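Local coordinates for dally-like, isoform A (Drosophila melanogaster, PDB 6XTZ), which probably serves as a cell-surface heparan sulfate proteoglycan of the glypican family that binds Wnt and Hedgehog proteins and shields the Wnt lipid to enable signalling at a distance, at residues R35-C40 with V45-T50; T14-A19 with C236-G241. The protein carries 5 engineered substitutions. All blocks are in the same frame, centred on the assembly; numbering follows the deposited sequence.

Contact 1 (R35-C40 with V45-T50); sequences RVLRYC and VGTCCT
Leu-37 meets Thr-47, Cys-49 and Thr-50 through aliphatic carbons, while the flat side chains of Arg-38 and Tyr-39 pack on each other within their own segment. Tyr-39 OH sits 3.7 Å above the plane of the Arg-38 guanidinium, over its centre, and Arg-38 CB lies 3.9 Å above the centre of one face of the Tyr-39 ring. Across the contact there is no hydrogen bond, and the evidence is of close packing. The two methyls of Leu-37 divide the partners. CD1 goes tip to tip with Thr-47, 3.6 Å from its OG1, and CD2 comes 3.6 Å from Thr-50 O. Thr-47 OG1 is anti to the backbone N (chi1 172°); from there it accepts a 3.2 Å bond from Cys-49 N at 162°, the signature of an ST turn. Cys-49 CB, at the end of this turn, lies 4.3 Å from Leu-37 CD1. Cys-40 and Cys-49 carry disulfides to Cys-236 and Cys-239. Both segments belong to the loop joining helix 14-19 to helix 51-110; Thr-50 is the N-cap of the latter, and Glu-54 in its first turn accepts from the backbone N of Arg-38, Tyr-39 and Cys-40.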
loop_
_atom_site.group_PDB
_atom_site.type_symbol
_atom_site.label_atom_id
_atom_site.label_comp_id
_atom_site.label_asym_id
_atom_site.label_seq_id
_atom_site.Cartn_x
_atom_site.Cartn_y
_atom_site.Cartn_z
ATOM N N ARG A 35 -21.728 41.840 -17.523
ATOM C CA ARG A 35 -21.015 40.673 -18.044
ATOM C C ARG A 35 -19.615 40.666 -17.440
ATOM O O ARG A 35 -18.640 41.043 -18.094
ATOM C CB ARG A 35 -20.947 40.689 -19.575
ATOM C CG ARG A 35 -22.273 40.710 -20.308
ATOM C CD ARG A 35 -22.078 40.092 -21.683
ATOM N NE ARG A 35 -23.059 40.524 -22.671
ATOM C CZ ARG A 35 -23.181 39.973 -23.873
ATOM N NH1 ARG A 35 -24.090 40.424 -24.726
ATOM N NH2 ARG A 35 -22.397 38.961 -24.220
ATOM N N VAL A 36 -19.509 40.228 -16.187
ATOM C CA VAL A 36 -18.222 40.251 -15.498
ATOM C C VAL A 36 -17.978 38.946 -14.750
ATOM O O VAL A 36 -16.988 38.818 -14.020
ATOM C CB VAL A 36 -18.131 41.450 -14.537
ATOM C CG1 VAL A 36 -18.018 42.756 -15.313
ATOM C CG2 VAL A 36 -19.333 41.475 -13.607
ATOM N N LEU A 37 -18.867 37.971 -14.918
ATOM C CA LEU A 37 -18.678 36.687 -14.258
ATOM C C LEU A 37 -17.461 35.972 -14.830
ATOM O O LEU A 37 -17.241 35.951 -16.045
ATOM C CB LEU A 37 -19.924 35.811 -14.400
ATOM C CG LEU A 37 -21.180 36.313 -13.680
ATOM C CD1 LEU A 37 -22.260 35.239 -13.664
ATOM C CD2 LEU A 37 -20.850 36.776 -12.266
ATOM N N ARG A 38 -16.663 35.392 -13.934
ATOM C CA ARG A 38 -15.423 34.714 -14.297
ATOM C C ARG A 38 -15.635 33.273 -14.732
ATOM O O ARG A 38 -14.919 32.790 -15.617
ATOM C CB ARG A 38 -14.445 34.740 -13.119
ATOM C CG ARG A 38 -13.952 36.123 -12.746
ATOM C CD ARG A 38 -12.940 36.055 -11.612
ATOM N NE ARG A 38 -13.563 35.729 -10.332
ATOM C CZ ARG A 38 -12.901 35.653 -9.182
ATOM N NH1 ARG A 38 -11.595 35.877 -9.152
ATOM N NH2 ARG A 38 -13.546 35.356 -8.061
ATOM N N TYR A 39 -16.589 32.573 -14.127
ATOM C CA TYR A 39 -16.767 31.148 -14.367
ATOM C C TYR A 39 -18.103 30.824 -15.014
ATOM O O TYR A 39 -18.147 30.044 -15.972
ATOM C CB TYR A 39 -16.619 30.372 -13.051
ATOM C CG TYR A 39 -15.442 30.822 -12.218
ATOM C CD1 TYR A 39 -14.149 30.774 -12.724
ATOM C CD2 TYR A 39 -15.621 31.290 -10.923
ATOM C CE1 TYR A 39 -13.069 31.184 -11.967
ATOM C CE2 TYR A 39 -14.546 31.702 -10.157
ATOM C CZ TYR A 39 -13.274 31.647 -10.686
ATOM O OH TYR A 39 -12.201 32.055 -9.928
ATOM N N CYS A 40 -19.197 31.394 -14.518
ATOM C CA CYS A 40 -20.482 31.189 -15.164
ATOM C C CYS A 40 -20.549 31.976 -16.467
ATOM O O CYS A 40 -19.749 32.879 -16.726
ATOM C CB CYS A 40 -21.631 31.610 -14.247
ATOM S SG CYS A 40 -21.587 30.892 -12.592
ATOM N N VAL A 45 -28.863 38.059 -22.208
ATOM C CA VAL A 45 -30.141 38.006 -21.508
ATOM C C VAL A 45 -29.987 38.269 -20.016
ATOM O O VAL A 45 -30.984 38.521 -19.330
ATOM C CB VAL A 45 -30.829 36.649 -21.747
ATOM C CG1 VAL A 45 -31.041 36.419 -23.235
ATOM C CG2 VAL A 45 -30.012 35.522 -21.138
ATOM N N GLY A 46 -28.770 38.217 -19.492
ATOM C CA GLY A 46 -28.506 38.519 -18.100
ATOM C C GLY A 46 -28.218 37.265 -17.291
ATOM O O GLY A 46 -28.248 36.139 -17.789
ATOM N N THR A 47 -27.936 37.495 -16.011
ATOM C CA THR A 47 -27.629 36.429 -15.070
ATOM C C THR A 47 -28.199 36.784 -13.705
ATOM O O THR A 47 -28.365 37.961 -13.374
ATOM C CB THR A 47 -26.118 36.192 -14.955
ATOM O OG1 THR A 47 -25.856 35.277 -13.883
ATOM C CG2 THR A 47 -25.391 37.502 -14.685
ATOM N N CYS A 48 -28.498 35.755 -12.916
ATOM C CA CYS A 48 -29.027 35.943 -11.571
ATOM C C CYS A 48 -27.937 36.015 -10.512
ATOM O O CYS A 48 -28.254 36.096 -9.321
ATOM C CB CYS A 48 -30.003 34.816 -11.219
ATOM S SG CYS A 48 -31.472 34.746 -12.257
ATOM N N CYS A 49 -26.670 35.994 -10.912
ATOM C CA CYS A 49 -25.550 36.002 -9.984
ATOM C C CYS A 49 -24.704 37.248 -10.192
ATOM O O CYS A 49 -24.533 37.715 -11.322
ATOM C CB CYS A 49 -24.682 34.754 -10.162
ATOM S SG CYS A 49 -25.486 33.232 -9.641
ATOM N N THR A 50 -24.181 37.780 -9.095
ATOM C CA THR A 50 -23.224 38.872 -9.135
ATOM C C THR A 50 -21.808 38.317 -9.021
ATOM O O THR A 50 -21.596 37.121 -8.812
ATOM C CB THR A 50 -23.495 39.877 -8.014
ATOM O OG1 THR A 50 -23.247 39.256 -6.747
ATOM C CG2 THR A 50 -24.943 40.349 -8.061
#

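Contact 2 (T14-A19 with C236-G241); sequences THIFQA and CGACKG
The CE1–CZ end of the Phe-17 ring meets Ala-238, and the side chain can be followed outward from helix 14-19. CG is anti to the carbonyl carbon and beside the backbone N (chi1 -63°); with the ring set by chi2 at -41°, its far end comes nearer to segment 236-241 than CB does. Along one flank of the ring CE1 is the first atom to touch, 3.5 Å from Ala-238 CB. At the tip CZ lies 3.7 Å from that same methyl and 3.5 Å from Ala-238 O, which approaches the ring obliquely, and on the other flank CE2 is 4.1 Å from that oxygen. Cys-239 N stands at the ring edge, near its plane, 4.1 Å from CZ. The contact rests on packing alone, with no hydrogen bond between the segments. Ala-238 O already has a partner: Gly-241 N donates to it at 3.0 Å. With Tyr-242 N bonded to Gly-237 O, this makes a Schellman motif that ends the short, weakly bonded helix about 236-239, Gly-241 being the C-prime residue with positive phi. The setting, with cysteines paired around it, is consistent with the cysteine-rich lobe of glypicans. Replacing Phe-17 with an alanine would probably leave the Ala-238 methyl and carbonyl without their ring neighbour and open a gap between the two helices. Beside the ring, Ile-16 adds its CG2 branch, 4.1 Å from Ala-238 CB. Phe-17 also touches Met-53 of helix 51-110 and Ile-27 of a loop, while Lys-240, whose side chain starts away from segment 14-19, forms a salt bridge with Glu-41.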
loop_
_atom_site.group_PDB
_atom_site.type_symbol
_atom_site.label_atom_id
_atom_site.label_comp_id
_atom_site.label_asym_id
_atom_site.label_seq_id
_atom_site.Cartn_x
_atom_site.Cartn_y
_atom_site.Cartn_z
ATOM N N THR A 14 -33.930 31.766 -5.650
ATOM C CA THR A 14 -33.576 32.630 -4.527
ATOM C C THR A 14 -33.315 31.826 -3.259
ATOM O O THR A 14 -32.489 32.230 -2.431
ATOM C CB THR A 14 -34.675 33.670 -4.287
ATOM O OG1 THR A 14 -34.356 34.445 -3.124
ATOM C CG2 THR A 14 -36.026 33.000 -4.090
ATOM N N HIS A 15 -33.991 30.687 -3.094
ATOM C CA HIS A 15 -33.754 29.852 -1.921
ATOM C C HIS A 15 -32.429 29.108 -2.022
ATOM O O HIS A 15 -31.794 28.836 -0.997
ATOM C CB HIS A 15 -34.905 28.863 -1.735
ATOM C CG HIS A 15 -35.007 27.843 -2.826
ATOM N ND1 HIS A 15 -35.545 28.127 -4.063
ATOM C CD2 HIS A 15 -34.648 26.538 -2.862
ATOM C CE1 HIS A 15 -35.509 27.041 -4.815
ATOM N NE2 HIS A 15 -34.969 26.063 -4.111
ATOM N N ILE A 16 -32.002 28.771 -3.242
ATOM C CA ILE A 16 -30.738 28.065 -3.425
ATOM C C ILE A 16 -29.570 28.940 -2.990
ATOM O O ILE A 16 -28.639 28.470 -2.323
ATOM C CB ILE A 16 -30.592 27.610 -4.888
ATOM C CG1 ILE A 16 -31.721 26.650 -5.266
ATOM C CG2 ILE A 16 -29.241 26.954 -5.113
ATOM C CD1 ILE A 16 -31.660 26.177 -6.704
ATOM N N PHE A 17 -29.599 30.224 -3.354
ATOM C CA PHE A 17 -28.519 31.127 -2.970
ATOM C C PHE A 17 -28.485 31.337 -1.461
ATOM O O PHE A 17 -27.406 31.385 -0.860
ATOM C CB PHE A 17 -28.666 32.461 -3.700
ATOM C CG PHE A 17 -28.546 32.350 -5.193
ATOM C CD1 PHE A 17 -27.585 31.530 -5.763
ATOM C CD2 PHE A 17 -29.398 33.056 -6.027
ATOM C CE1 PHE A 17 -27.472 31.423 -7.136
ATOM C CE2 PHE A 17 -29.290 32.952 -7.400
ATOM C CZ PHE A 17 -28.327 32.132 -7.955
ATOM N N GLN A 18 -29.658 31.463 -0.832
ATOM C CA GLN A 18 -29.705 31.594 0.620
ATOM C C GLN A 18 -29.208 30.332 1.312
ATOM O O GLN A 18 -28.602 30.414 2.387
ATOM C CB GLN A 18 -31.128 31.925 1.074
ATOM C CG GLN A 18 -31.619 33.292 0.625
ATOM C CD GLN A 18 -33.036 33.587 1.076
ATOM O OE1 GLN A 18 -33.723 32.720 1.614
ATOM N NE2 GLN A 18 -33.480 34.820 0.859
ATOM N N ALA A 19 -29.453 29.162 0.718
ATOM C CA ALA A 19 -28.926 27.921 1.271
ATOM C C ALA A 19 -27.413 27.829 1.133
ATOM O O ALA A 19 -26.779 27.080 1.883
ATOM C CB ALA A 19 -29.585 26.719 0.593
ATOM N N CYS A 236 -23.230 27.230 -11.141
ATOM C CA CYS A 236 -23.665 28.128 -12.206
ATOM C C CYS A 236 -25.040 27.783 -12.764
ATOM O O CYS A 236 -25.614 28.606 -13.486
ATOM C CB CYS A 236 -22.639 28.142 -13.338
ATOM S SG CYS A 236 -21.086 28.949 -12.900
ATOM N N GLY A 237 -25.579 26.603 -12.454
ATOM C CA GLY A 237 -26.932 26.292 -12.880
ATOM C C GLY A 237 -27.959 27.232 -12.278
ATOM O O GLY A 237 -28.895 27.661 -12.955
ATOM N N ALA A 238 -27.789 27.575 -10.998
ATOM C CA ALA A 238 -28.718 28.494 -10.352
ATOM C C ALA A 238 -28.587 29.907 -10.905
ATOM O O ALA A 238 -29.549 30.682 -10.857
ATOM C CB ALA A 238 -28.496 28.493 -8.841
ATOM N N CYS A 239 -27.412 30.262 -11.431
ATOM C CA CYS A 239 -27.238 31.586 -12.018
ATOM C C CYS A 239 -28.070 31.775 -13.281
ATOM O O CYS A 239 -28.329 32.918 -13.669
ATOM C CB CYS A 239 -25.760 31.842 -12.317
ATOM S SG CYS A 239 -24.698 31.805 -10.851
ATOM N N LYS A 240 -28.492 30.689 -13.926
ATOM C CA LYS A 240 -29.402 30.758 -15.059
ATOM C C LYS A 240 -30.850 30.489 -14.668
ATOM O O LYS A 240 -31.680 30.237 -15.545
ATOM C CB LYS A 240 -28.973 29.775 -16.151
ATOM C CG LYS A 240 -27.751 30.209 -16.946
ATOM C CD LYS A 240 -27.556 29.322 -18.163
ATOM C CE LYS A 240 -26.448 29.851 -19.051
ATOM N NZ LYS A 240 -26.315 29.073 -20.313
ATOM N N GLY A 241 -31.170 30.541 -13.378
ATOM C CA GLY A 241 -32.520 30.276 -12.931
ATOM C C GLY A 241 -32.889 28.815 -12.841
ATOM O O GLY A 241 -34.049 28.502 -12.548
#

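Overall arrangement
Contacts 1 and 2 have centres 12 Å apart and are joined covalently twice: Cys-49 SG to Cys-239 SG and Cys-40 SG to Cys-236 SG, each 2.0 Å. Segments 35-40 and 45-50 fall between the two halves of contact 2 in sequence, and the disulfides tie the loop before helix 51-110 to a helix some 190 residues later. Packing adds to this: Phe-17 CZ lies 3.5 Å from Cys-49 SG. Both centres are more than 40 Å from the chain's centre, at one end of the elongated glypican core, one piece of the longer protein. The glycan on Asn-9 is about 10 Å from the Ile-16 side chain, whereas the palmitoleoyl-serine pocket includes no residue of either contact.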